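Local coordinates for uncharacterized protein Cgl0159 (Corynebacterium glutamicum, PDB 3FOK) that is of unknown function but has a TIM-barrel fold, may be an enzyme, and assembles with other copies of itself, at residues T130-N133 / V134-V138; A156-A159 / P160-A164; T165-A168 / V169-A172; V194-S198 / T199-I203. All coordinates share one frame; numbering follows the deposited sequence.

Interaction 1 of 4, residues T130-N133 / V134-V138; sequences TGYN and VSSMV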
ATOM      1  N   THR A 130      16.197  -0.461   0.599  1.00 14.41           N
ATOM      2  CA  THR A 130      16.607  -1.690  -0.068  1.00 14.21           C
ATOM      3  C   THR A 130      17.708  -2.517   0.594  1.00 14.52           C
ATOM      4  O   THR A 130      18.037  -3.598   0.100  1.00 13.54           O
ATOM      5  CB  THR A 130      17.096  -1.360  -1.488  1.00 15.67           C
ATOM      6  OG1 THR A 130      18.201  -0.449  -1.398  1.00 18.63           O
ATOM      7  CG2 THR A 130      15.989  -0.701  -2.297  1.00 10.29           C
ATOM      8  N   GLY A 131      18.285  -2.025   1.688  1.00 14.35           N
ATOM      9  CA  GLY A 131      19.355  -2.771   2.328  1.00 14.73           C
ATOM     10  C   GLY A 131      19.026  -3.313   3.704  1.00 16.18           C
ATOM     11  O   GLY A 131      18.068  -4.070   3.876  1.00 16.78           O
ATOM     12  N   TYR A 132      19.841  -2.940   4.686  1.00 15.67           N
ATOM     13  CA  TYR A 132      19.639  -3.381   6.058  1.00 15.28           C
ATOM     14  C   TYR A 132      18.341  -2.824   6.626  1.00 15.71           C
ATOM     15  O   TYR A 132      17.912  -1.728   6.262  1.00 16.68           O
ATOM     16  CB  TYR A 132      20.777  -2.877   6.956  1.00 14.63           C
ATOM     17  CG  TYR A 132      22.000  -3.758   7.050  1.00 16.37           C
ATOM     18  CD1 TYR A 132      21.946  -4.993   7.693  1.00 16.50           C
ATOM     19  CD2 TYR A 132      23.226  -3.335   6.533  1.00 17.10           C
ATOM     20  CE1 TYR A 132      23.087  -5.787   7.825  1.00 17.50           C
ATOM     21  CE2 TYR A 132      24.369  -4.115   6.659  1.00 18.20           C
ATOM     22  CZ  TYR A 132      24.293  -5.339   7.305  1.00 19.59           C
ATOM     23  OH  TYR A 132      25.426  -6.108   7.437  1.00 21.22           O
ATOM     24  N   ASN A 133      17.711  -3.590   7.506  1.00 15.49           N
ATOM     25  CA  ASN A 133      16.524  -3.121   8.205  1.00 14.02           C
ATOM     26  C   ASN A 133      16.844  -3.426   9.664  1.00 14.99           C
ATOM     27  O   ASN A 133      17.736  -4.232   9.948  1.00 14.24           O
ATOM     28  CB  ASN A 133      15.227  -3.816   7.739  1.00 12.93           C
ATOM     29  CG  ASN A 133      15.292  -5.326   7.799  1.00 14.95           C
ATOM     30  OD1 ASN A 133      16.090  -5.909   8.530  1.00 14.13           O
ATOM     31  ND2 ASN A 133      14.425  -5.972   7.031  1.00 16.22           N
ATOM     32  N   VAL A 134      16.152  -2.772  10.588  1.00 14.70           N
ATOM     33  CA  VAL A 134      16.428  -2.978  11.999  1.00 15.13           C
ATOM     34  C   VAL A 134      16.419  -4.443  12.421  1.00 16.38           C
ATOM     35  O   VAL A 134      17.282  -4.888  13.181  1.00 16.67           O
ATOM     36  CB  VAL A 134      15.437  -2.178  12.864  1.00 14.33           C
ATOM     37  CG1 VAL A 134      15.640  -2.512  14.337  1.00 12.28           C
ATOM     38  CG2 VAL A 134      15.646  -0.691  12.630  1.00 13.54           C
ATOM     39  N   SER A 135      15.443  -5.191  11.926  1.00 17.73           N
ATOM     40  CA  SER A 135      15.333  -6.603  12.260  1.00 18.75           C
ATOM     41  C   SER A 135      16.635  -7.370  12.035  1.00 19.34           C
ATOM     42  O   SER A 135      17.130  -8.044  12.940  1.00 21.36           O
ATOM     43  CB  SER A 135      14.217  -7.247  11.435  1.00 19.63           C
ATOM     44  OG  SER A 135      14.292  -8.664  11.498  1.00 22.93           O
ATOM     45  N   SER A 136      17.191  -7.269  10.832  1.00 18.81           N
ATOM     46  CA  SER A 136      18.422  -7.983  10.511  1.00 20.05           C
ATOM     47  C   SER A 136      19.641  -7.429  11.241  1.00 20.70           C
ATOM     48  O   SER A 136      20.583  -8.166  11.528  1.00 19.71           O
ATOM     49  CB  SER A 136      18.683  -7.953   9.002  1.00 20.21           C
ATOM     50  OG  SER A 136      19.097  -6.667   8.579  1.00 17.43           O
HETATM   51  N   MSE A 137      19.631  -6.135  11.539  1.00 21.26           N
HETATM   52  CA  MSE A 137      20.755  -5.531  12.237  1.00 21.50           C
HETATM   53  C   MSE A 137      20.777  -6.013  13.683  1.00 22.00           C
HETATM   54  O   MSE A 137      21.829  -6.384  14.207  1.00 21.66           O
HETATM   55  CB  MSE A 137      20.655  -4.011  12.181  1.00 22.20           C
HETATM   56  CG  MSE A 137      20.724  -3.459  10.772  1.00 27.94           C
HETATM   57 SE   MSE A 137      21.021  -1.547  10.706  1.00 32.93          SE
HETATM   58  CE  MSE A 137      22.873  -1.584  10.295  1.00 35.22           C
ATOM     59  N   VAL A 138      19.614  -6.012  14.325  1.00 20.96           N
ATOM     60  CA  VAL A 138      19.522  -6.477  15.698  1.00 21.09           C
ATOM     61  C   VAL A 138      19.958  -7.939  15.765  1.00 21.95           C
ATOM     62  O   VAL A 138      20.747  -8.320  16.627  1.00 21.58           O
ATOM     63  CB  VAL A 138      18.079  -6.350  16.236  1.00 20.42           C
ATOM     64  CG1 VAL A 138      17.945  -7.093  17.557  1.00 16.35           C
ATOM     65  CG2 VAL A 138      17.726  -4.889  16.420  1.00 18.72           C
TER
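In backbone terms a loop, residues 130-133, runs directly into the helix that starts at Val134, and Met137 N closes the first turn on Asn133 O at 3.1 Å. Asn133 is the N-cap. Its OD1 folds back over the helix start and accepts from Ser136 N at 2.9 Å. The bond is straight, 166° at the hydrogen. The torsion behind it puts CG between the backbone N and the carbonyl carbon (chi1 54°), which swings the amide toward the first turn. Ser136 OG lies 3.1 Å from both Asn133 OD1 and Asn133 O, and makes a weak bond to Asn214 O of the second subunit.

Tyr132 packs against the same turn. Ser136 OG lies at the ring edge, in plane, 3.4 Å from Tyr132 CD1. The selenomethionine Met137 crosses the tyrosine at about a right angle. Its chain bends at chi3 (102°) and lays CE over one ring face, offset toward the rim. Met137 CG meets Tyr132 CD1 at 3.7 Å. The selenium stands 5.1 Å from the ring centroid in an oblique Met-aromatic contact. Pro92 and Ile95 of helix 92-100 also pack on Tyr132. Asn214 of the second subunit adds a weak bond to Asn133 ND2. The arrangement is an asparagine N-cap with an aromatic residue just before it, opening a helix of the TIM barrel at a subunit interface.

Interaction 2 of 4, residues A156-A159 / P160-A164; sequences AGTA and PTLEA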
ATOM      1  N   ALA A 156       8.203  15.020  -5.831  1.00 17.92           N
ATOM      2  CA  ALA A 156       7.267  14.231  -5.027  1.00 17.43           C
ATOM      3  C   ALA A 156       7.885  12.986  -4.399  1.00 16.76           C
ATOM      4  O   ALA A 156       7.377  12.471  -3.402  1.00 17.11           O
ATOM      5  CB  ALA A 156       6.059  13.834  -5.875  1.00 17.35           C
ATOM      6  N   GLY A 157       8.976  12.502  -4.984  1.00 16.14           N
ATOM      7  CA  GLY A 157       9.635  11.322  -4.455  1.00 15.65           C
ATOM      8  C   GLY A 157      10.152  11.524  -3.043  1.00 15.85           C
ATOM      9  O   GLY A 157      10.349  10.561  -2.303  1.00 17.10           O
ATOM     10  N   THR A 158      10.365  12.780  -2.661  1.00 15.05           N
ATOM     11  CA  THR A 158      10.856  13.093  -1.324  1.00 15.10           C
ATOM     12  C   THR A 158       9.836  12.671  -0.270  1.00 14.71           C
ATOM     13  O   THR A 158      10.200  12.193   0.803  1.00 13.69           O
ATOM     14  CB  THR A 158      11.124  14.604  -1.160  1.00 14.46           C
ATOM     15  OG1 THR A 158      12.149  15.013  -2.072  1.00 15.43           O
ATOM     16  CG2 THR A 158      11.565  14.915   0.270  1.00 13.37           C
ATOM     17  N   ALA A 159       8.557  12.846  -0.588  1.00 14.43           N
ATOM     18  CA  ALA A 159       7.481  12.502   0.332  1.00 13.94           C
ATOM     19  C   ALA A 159       7.587  11.079   0.876  1.00 14.37           C
ATOM     20  O   ALA A 159       7.719  10.885   2.082  1.00 16.24           O
ATOM     21  CB  ALA A 159       6.129  12.712  -0.342  1.00 15.74           C
ATOM     22  N   PRO A 160       7.526  10.059   0.003  1.00 13.50           N
ATOM     23  CA  PRO A 160       7.633   8.713   0.573  1.00 11.95           C
ATOM     24  C   PRO A 160       8.955   8.441   1.293  1.00 12.36           C
ATOM     25  O   PRO A 160       9.019   7.582   2.178  1.00 11.29           O
ATOM     26  CB  PRO A 160       7.402   7.799  -0.636  1.00 10.18           C
ATOM     27  CG  PRO A 160       7.817   8.643  -1.804  1.00 12.24           C
ATOM     28  CD  PRO A 160       7.274   9.999  -1.449  1.00 12.18           C
ATOM     29  N   THR A 161      10.008   9.171   0.932  1.00 12.77           N
ATOM     30  CA  THR A 161      11.301   8.971   1.580  1.00 12.67           C
ATOM     31  C   THR A 161      11.285   9.523   3.003  1.00 14.56           C
ATOM     32  O   THR A 161      11.884   8.943   3.911  1.00 16.60           O
ATOM     33  CB  THR A 161      12.444   9.644   0.791  1.00 12.52           C
ATOM     34  OG1 THR A 161      12.451   9.152  -0.555  1.00 14.25           O
ATOM     35  CG2 THR A 161      13.793   9.331   1.431  1.00  9.68           C
ATOM     36  N   LEU A 162      10.598  10.643   3.201  1.00 13.98           N
ATOM     37  CA  LEU A 162      10.513  11.231   4.531  1.00 14.36           C
ATOM     38  C   LEU A 162       9.757  10.266   5.440  1.00 15.35           C
ATOM     39  O   LEU A 162      10.175   9.996   6.567  1.00 15.20           O
ATOM     40  CB  LEU A 162       9.782  12.575   4.482  1.00 13.15           C
ATOM     41  CG  LEU A 162      10.486  13.727   3.761  1.00 14.98           C
ATOM     42  CD1 LEU A 162       9.548  14.924   3.665  1.00 13.53           C
ATOM     43  CD2 LEU A 162      11.756  14.100   4.510  1.00 13.82           C
ATOM     44  N   GLU A 163       8.650   9.733   4.934  1.00 14.90           N
ATOM     45  CA  GLU A 163       7.833   8.806   5.710  1.00 14.66           C
ATOM     46  C   GLU A 163       8.558   7.495   6.012  1.00 13.29           C
ATOM     47  O   GLU A 163       8.472   6.980   7.123  1.00 12.70           O
ATOM     48  CB  GLU A 163       6.508   8.534   4.985  1.00 14.04           C
ATOM     49  CG  GLU A 163       5.577   7.586   5.719  1.00 14.94           C
ATOM     50  CD  GLU A 163       4.152   7.626   5.192  1.00 16.62           C
ATOM     51  OE1 GLU A 163       3.971   7.823   3.972  1.00 13.67           O
ATOM     52  OE2 GLU A 163       3.212   7.451   5.999  1.00 20.66           O
ATOM     53  N   ALA A 164       9.281   6.963   5.033  1.00 12.69           N
ATOM     54  CA  ALA A 164      10.010   5.715   5.233  1.00 10.78           C
ATOM     55  C   ALA A 164      11.138   5.924   6.234  1.00 13.06           C
ATOM     56  O   ALA A 164      11.459   5.022   7.016  1.00 13.32           O
ATOM     57  CB  ALA A 164      10.572   5.216   3.911  1.00  9.99           C
TER
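Thr158 and Leu162, one turn apart on the helix, cross obliquely, methyl against branch point. Thr158 CG2 touches Leu162 CG at 3.8 Å and lies beside its CD1. The threonine methyl is opposite the backbone N across the CA-CB bond, while the hydroxyl stands beside that N (chi1 -62°). This splits the residue: the methyl serves Leu162, and OG1 bonds to Asn152 O. Both side chains also rest on Ile151 of strand 144-151, while Leu118 and Phe123 of the third subunit pack on Leu162 and Thr158 respectively.

Thr161 points its hydroxyl back along the helix. OG1 lies 3.1 Å from Gly157 O and bonds to Met125 O. Pro160 sets its ring beside the same Gly157 carbonyl, with CG 3.2 Å from Gly157 O. As a proline it has no N-H to give. Near the start of a helix, where N-H groups lack a carbonyl one turn back, this costs little.

The turns themselves are held by Leu162 N to Thr158 O at 2.9 Å and by Glu163 N to Ala159 O at 3.2 Å, the latter nearly straight at 169°. Glu163 extends outward to a salt bridge with Arg128 of the third subunit. This is the N-terminal part of helix 158-174, with a proline early in it, in the beta-alpha-beta unit formed with strands 144-151 and 179-189 of the TIM barrel.

Interaction 3 of 4, residues T165-A168 / V169-A172; sequences TAHA and VNEA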
ATOM      1  N   THR A 165      11.744   7.110   6.206  1.00 12.41           N
ATOM      2  CA  THR A 165      12.828   7.419   7.131  1.00 12.34           C
ATOM      3  C   THR A 165      12.259   7.493   8.542  1.00 11.95           C
ATOM      4  O   THR A 165      12.882   7.023   9.498  1.00 11.22           O
ATOM      5  CB  THR A 165      13.502   8.765   6.785  1.00 14.28           C
ATOM      6  OG1 THR A 165      14.157   8.659   5.515  1.00 14.33           O
ATOM      7  CG2 THR A 165      14.521   9.141   7.850  1.00 13.61           C
ATOM      8  N   ALA A 166      11.068   8.078   8.666  1.00 10.53           N
ATOM      9  CA  ALA A 166      10.416   8.195   9.967  1.00 11.78           C
ATOM     10  C   ALA A 166      10.172   6.796  10.525  1.00 12.52           C
ATOM     11  O   ALA A 166      10.381   6.543  11.714  1.00 12.57           O
ATOM     12  CB  ALA A 166       9.099   8.943   9.838  1.00  9.65           C
ATOM     13  N   HIS A 167       9.736   5.883   9.662  1.00 13.27           N
ATOM     14  CA  HIS A 167       9.479   4.515  10.087  1.00 14.77           C
ATOM     15  C   HIS A 167      10.776   3.839  10.524  1.00 15.85           C
ATOM     16  O   HIS A 167      10.796   3.100  11.509  1.00 18.28           O
ATOM     17  CB  HIS A 167       8.817   3.724   8.954  1.00 16.33           C
ATOM     18  CG  HIS A 167       7.411   4.156   8.657  1.00 19.39           C
ATOM     19  ND1 HIS A 167       6.802   5.207   9.309  1.00 20.22           N
ATOM     20  CD2 HIS A 167       6.494   3.678   7.781  1.00 20.92           C
ATOM     21  CE1 HIS A 167       5.573   5.359   8.849  1.00 19.48           C
ATOM     22  NE2 HIS A 167       5.361   4.443   7.920  1.00 20.96           N
ATOM     23  N   ALA A 168      11.864   4.100   9.803  1.00 14.46           N
ATOM     24  CA  ALA A 168      13.150   3.508  10.151  1.00 14.54           C
ATOM     25  C   ALA A 168      13.565   3.957  11.554  1.00 15.38           C
ATOM     26  O   ALA A 168      14.047   3.155  12.350  1.00 14.93           O
ATOM     27  CB  ALA A 168      14.209   3.913   9.139  1.00 13.94           C
ATOM     28  N   VAL A 169      13.372   5.239  11.852  1.00 14.81           N
ATOM     29  CA  VAL A 169      13.721   5.764  13.163  1.00 13.45           C
ATOM     30  C   VAL A 169      12.822   5.138  14.227  1.00 14.48           C
ATOM     31  O   VAL A 169      13.288   4.812  15.319  1.00 14.28           O
ATOM     32  CB  VAL A 169      13.590   7.305  13.208  1.00 11.94           C
ATOM     33  CG1 VAL A 169      13.878   7.809  14.616  1.00  9.77           C
ATOM     34  CG2 VAL A 169      14.564   7.934  12.223  1.00 10.57           C
ATOM     35  N   ASN A 170      11.537   4.971  13.910  1.00 14.98           N
ATOM     36  CA  ASN A 170      10.603   4.355  14.850  1.00 15.67           C
ATOM     37  C   ASN A 170      11.188   3.026  15.301  1.00 16.88           C
ATOM     38  O   ASN A 170      11.344   2.768  16.494  1.00 17.49           O
ATOM     39  CB  ASN A 170       9.252   4.072  14.187  1.00 15.54           C
ATOM     40  CG  ASN A 170       8.439   5.328  13.924  1.00 17.72           C
ATOM     41  OD1 ASN A 170       7.348   5.259  13.351  1.00 17.10           O
ATOM     42  ND2 ASN A 170       8.956   6.477  14.343  1.00 15.10           N
ATOM     43  N   GLU A 171      11.513   2.186  14.325  1.00 18.21           N
ATOM     44  CA  GLU A 171      12.067   0.863  14.591  1.00 18.89           C
ATOM     45  C   GLU A 171      13.428   0.895  15.273  1.00 18.24           C
ATOM     46  O   GLU A 171      13.671   0.145  16.219  1.00 20.00           O
ATOM     47  CB  GLU A 171      12.175   0.062  13.292  1.00 22.29           C
ATOM     48  CG  GLU A 171      10.839  -0.309  12.671  1.00 27.60           C
ATOM     49  CD  GLU A 171      10.996  -1.180  11.443  1.00 29.41           C
ATOM     50  OE1 GLU A 171      11.578  -2.277  11.566  1.00 32.54           O
ATOM     51  OE2 GLU A 171      10.541  -0.767  10.356  1.00 32.66           O
ATOM     52  N   ALA A 172      14.319   1.755  14.795  1.00 15.65           N
ATOM     53  CA  ALA A 172      15.649   1.844  15.382  1.00 14.91           C
ATOM     54  C   ALA A 172      15.572   2.264  16.850  1.00 14.32           C
ATOM     55  O   ALA A 172      16.218   1.666  17.709  1.00 13.40           O
ATOM     56  CB  ALA A 172      16.507   2.824  14.600  1.00 12.65           C
TER
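Four consecutive backbone bonds join residues 165-168 to residues 169-172. The shortest is Ala172 N to Ala168 O at 2.8 Å, and Glu171 N to His167 O, at 3.0 Å, is the straightest (171°). Asn170 N reaches Ala166 O at 2.9 Å and Val169 N reaches Thr165 O at 3.0 Å. All four are ordinary i to i+4 helical bonds.

Several side chains lie against these carbonyls. Val169 CG2 leans on Thr165 O at 3.3 Å, placed there because this methyl stands beside the backbone N while CG1 lies opposite it (chi1 176°). Ala172 CB approaches Ala168 O at 3.4 Å. Glu171 CG passes alongside His167 O at 3.6 Å. His167 and Asn170 run alongside each other on one flank of the helix.

Further out, the helix divides by face. Thr165 packs on Leu181, Thr147 and Val149, and Val169 and Ala172 on Ile179, all on barrel strands; the Thr165 hydroxyl bonds to Thr161 O one turn back and to Tyr129 OH. Asn170 and Ala166 turn to the third subunit, where they meet its Asn133 and Thr130. Ala168 packs on Met113 and Tyr129, and Ala172 meets Val134 of helix 134-140. This is a regular stretch of alpha-helix in a beta-alpha-beta crossover, one of the outer helices covering a TIM barrel.

Interaction 4 of 4, residues V194-S198 / T199-I203; sequences VNDLS and TDAVI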
ATOM      1  N   VAL A 194      21.713  17.916  -7.410  1.00 23.50           N
ATOM      2  CA  VAL A 194      22.845  18.562  -6.755  1.00 22.42           C
ATOM      3  C   VAL A 194      22.443  18.954  -5.342  1.00 21.34           C
ATOM      4  O   VAL A 194      21.421  19.602  -5.132  1.00 21.20           O
ATOM      5  CB  VAL A 194      23.319  19.834  -7.518  1.00 23.36           C
ATOM      6  CG1 VAL A 194      23.727  19.472  -8.934  1.00 21.97           C
ATOM      7  CG2 VAL A 194      22.219  20.883  -7.532  1.00 24.69           C
ATOM      8  N   ASN A 195      23.242  18.542  -4.366  1.00 21.85           N
ATOM      9  CA  ASN A 195      22.948  18.878  -2.978  1.00 20.63           C
ATOM     10  C   ASN A 195      23.331  20.328  -2.733  1.00 20.78           C
ATOM     11  O   ASN A 195      24.370  20.788  -3.201  1.00 21.58           O
ATOM     12  CB  ASN A 195      23.725  17.972  -2.020  1.00 18.48           C
ATOM     13  CG  ASN A 195      23.433  16.499  -2.241  1.00 18.55           C
ATOM     14  OD1 ASN A 195      22.309  16.116  -2.579  1.00 19.75           O
ATOM     15  ND2 ASN A 195      24.440  15.660  -2.035  1.00 16.07           N
ATOM     16  N   ASP A 196      22.476  21.052  -2.017  1.00 21.51           N
ATOM     17  CA  ASP A 196      22.731  22.455  -1.712  1.00 21.47           C
ATOM     18  C   ASP A 196      23.609  22.517  -0.465  1.00 21.94           C
ATOM     19  O   ASP A 196      23.131  22.278   0.644  1.00 21.61           O
ATOM     20  CB  ASP A 196      21.417  23.185  -1.445  1.00 21.05           C
ATOM     21  CG  ASP A 196      21.603  24.677  -1.280  1.00 20.68           C
ATOM     22  OD1 ASP A 196      22.680  25.097  -0.813  1.00 23.24           O
ATOM     23  OD2 ASP A 196      20.664  25.432  -1.602  1.00 21.48           O
ATOM     24  N   LEU A 197      24.884  22.842  -0.645  1.00 21.80           N
ATOM     25  CA  LEU A 197      25.802  22.901   0.484  1.00 22.80           C
ATOM     26  C   LEU A 197      25.917  24.261   1.164  1.00 22.99           C
ATOM     27  O   LEU A 197      26.849  24.496   1.924  1.00 24.25           O
ATOM     28  CB  LEU A 197      27.188  22.420   0.054  1.00 20.93           C
ATOM     29  CG  LEU A 197      27.243  20.956  -0.391  1.00 23.43           C
ATOM     30  CD1 LEU A 197      28.671  20.583  -0.771  1.00 22.17           C
ATOM     31  CD2 LEU A 197      26.744  20.062   0.735  1.00 21.30           C
ATOM     32  N   SER A 198      24.979  25.161   0.905  1.00 23.64           N
ATOM     33  CA  SER A 198      25.025  26.472   1.549  1.00 23.81           C
ATOM     34  C   SER A 198      24.660  26.274   3.016  1.00 24.10           C
ATOM     35  O   SER A 198      23.872  25.388   3.350  1.00 23.87           O
ATOM     36  CB  SER A 198      24.039  27.444   0.891  1.00 23.21           C
ATOM     37  OG  SER A 198      22.697  27.078   1.162  1.00 23.44           O
ATOM     38  N   THR A 199      25.231  27.101   3.881  1.00 24.13           N
ATOM     39  CA  THR A 199      24.988  27.012   5.312  1.00 24.43           C
ATOM     40  C   THR A 199      23.513  26.897   5.696  1.00 24.37           C
ATOM     41  O   THR A 199      23.139  26.013   6.472  1.00 24.89           O
ATOM     42  CB  THR A 199      25.587  28.226   6.045  1.00 24.83           C
ATOM     43  OG1 THR A 199      26.964  28.367   5.680  1.00 25.31           O
ATOM     44  CG2 THR A 199      25.490  28.039   7.558  1.00 24.89           C
ATOM     45  N   ASP A 200      22.674  27.782   5.164  1.00 23.51           N
ATOM     46  CA  ASP A 200      21.258  27.755   5.503  1.00 23.94           C
ATOM     47  C   ASP A 200      20.515  26.503   5.049  1.00 23.37           C
ATOM     48  O   ASP A 200      19.573  26.069   5.715  1.00 21.30           O
ATOM     49  CB  ASP A 200      20.560  29.000   4.962  1.00 26.42           C
ATOM     50  CG  ASP A 200      20.931  30.250   5.737  1.00 30.05           C
ATOM     51  OD1 ASP A 200      20.883  30.206   6.984  1.00 32.71           O
ATOM     52  OD2 ASP A 200      21.264  31.276   5.108  1.00 33.23           O
ATOM     53  N   ALA A 201      20.931  25.921   3.924  1.00 21.53           N
ATOM     54  CA  ALA A 201      20.278  24.717   3.429  1.00 19.06           C
ATOM     55  C   ALA A 201      20.583  23.552   4.369  1.00 19.53           C
ATOM     56  O   ALA A 201      19.691  22.772   4.714  1.00 19.86           O
ATOM     57  CB  ALA A 201      20.752  24.400   2.023  1.00 18.20           C
ATOM     58  N   VAL A 202      21.842  23.436   4.787  1.00 17.47           N
ATOM     59  CA  VAL A 202      22.234  22.368   5.691  1.00 16.92           C
ATOM     60  C   VAL A 202      21.446  22.487   6.988  1.00 17.51           C
ATOM     61  O   VAL A 202      20.956  21.489   7.524  1.00 15.74           O
ATOM     62  CB  VAL A 202      23.742  22.427   6.010  1.00 15.94           C
ATOM     63  CG1 VAL A 202      24.101  21.359   7.036  1.00 14.77           C
ATOM     64  CG2 VAL A 202      24.547  22.229   4.739  1.00 14.17           C
ATOM     65  N   ILE A 203      21.323  23.712   7.489  1.00 17.78           N
ATOM     66  CA  ILE A 203      20.593  23.954   8.722  1.00 18.45           C
ATOM     67  C   ILE A 203      19.130  23.545   8.575  1.00 20.78           C
ATOM     68  O   ILE A 203      18.569  22.886   9.458  1.00 21.85           O
ATOM     69  CB  ILE A 203      20.691  25.438   9.128  1.00 18.79           C
ATOM     70  CG1 ILE A 203      22.106  25.731   9.636  1.00 20.11           C
ATOM     71  CG2 ILE A 203      19.647  25.777  10.193  1.00 17.74           C
ATOM     72  CD1 ILE A 203      22.368  27.182   9.967  1.00 18.51           C
TER
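Asp196 OD1 is gripped by two donors from Ser198. Ser198 OG gives to it at 2.8 Å and Ser198 N at 2.9 Å. The N-H arrives nearly along the C-O axis, whereas the hydroxyl comes from above the carboxylate plane, 37° out of it. Two bonds on one oxygen should help to hold the carboxylate in place, and they tie it to the residue that caps the helix. The aspartate reaches this place with CG turned opposite its own backbone N (chi1 -173°). The bond to the backbone N two residues on closes an Asx turn.

Ser198 is the N-cap of helix 199-210. Its OG accepts from Ala201 N at 3.5 Å, a long and weak capping bond. The same N-H also makes a weak bond to Ser198 O at 3.0 Å. The main bond of the first turn is Val202 N to Ser198 O at 3.2 Å, nearly straight at 167°. Thus OG donates to the aspartate and weakly accepts from the helix.

Ala201 CB fills the angle between the two polar side chains. It lies 3.4 Å from Asp196 CG and equally near Ser198 OG, and Met185 of strand 179-189 touches it too. Val202 CG2 leans on Ser198 O at 3.5 Å. Outside this pair of segments, Asp200 has a salt bridge with Arg231, and Thr199 OG1 bonds to Glu227 O. The whole is an Asx turn running into a serine N-cap, carrying the chain from strand 192-195 of a beta hairpin into a helix of the TIM barrel.

How the interactions relate
The four contacts follow one another along the chain. Interactions 2 and 3 are successive parts of helix 158-174, with centres 13 Å apart. Interaction 1 lies beside interaction 3, 11 Å between centres, and they touch: Val134 CG2 meets Ala172 N at 3.5 Å and Glu171 CB at 3.6 Å, so neighbouring outer helices pack here. Interaction 4 stands apart; its nearest atoms are about 10 Å from those of interaction 2 and about 17 Å from those of interaction 1. Interactions 2, 3 and 4 all border the third subunit, while interaction 1 borders the second. Asn133 and Asn170 meet across such an interface, linking interactions 1 and 3 between copies.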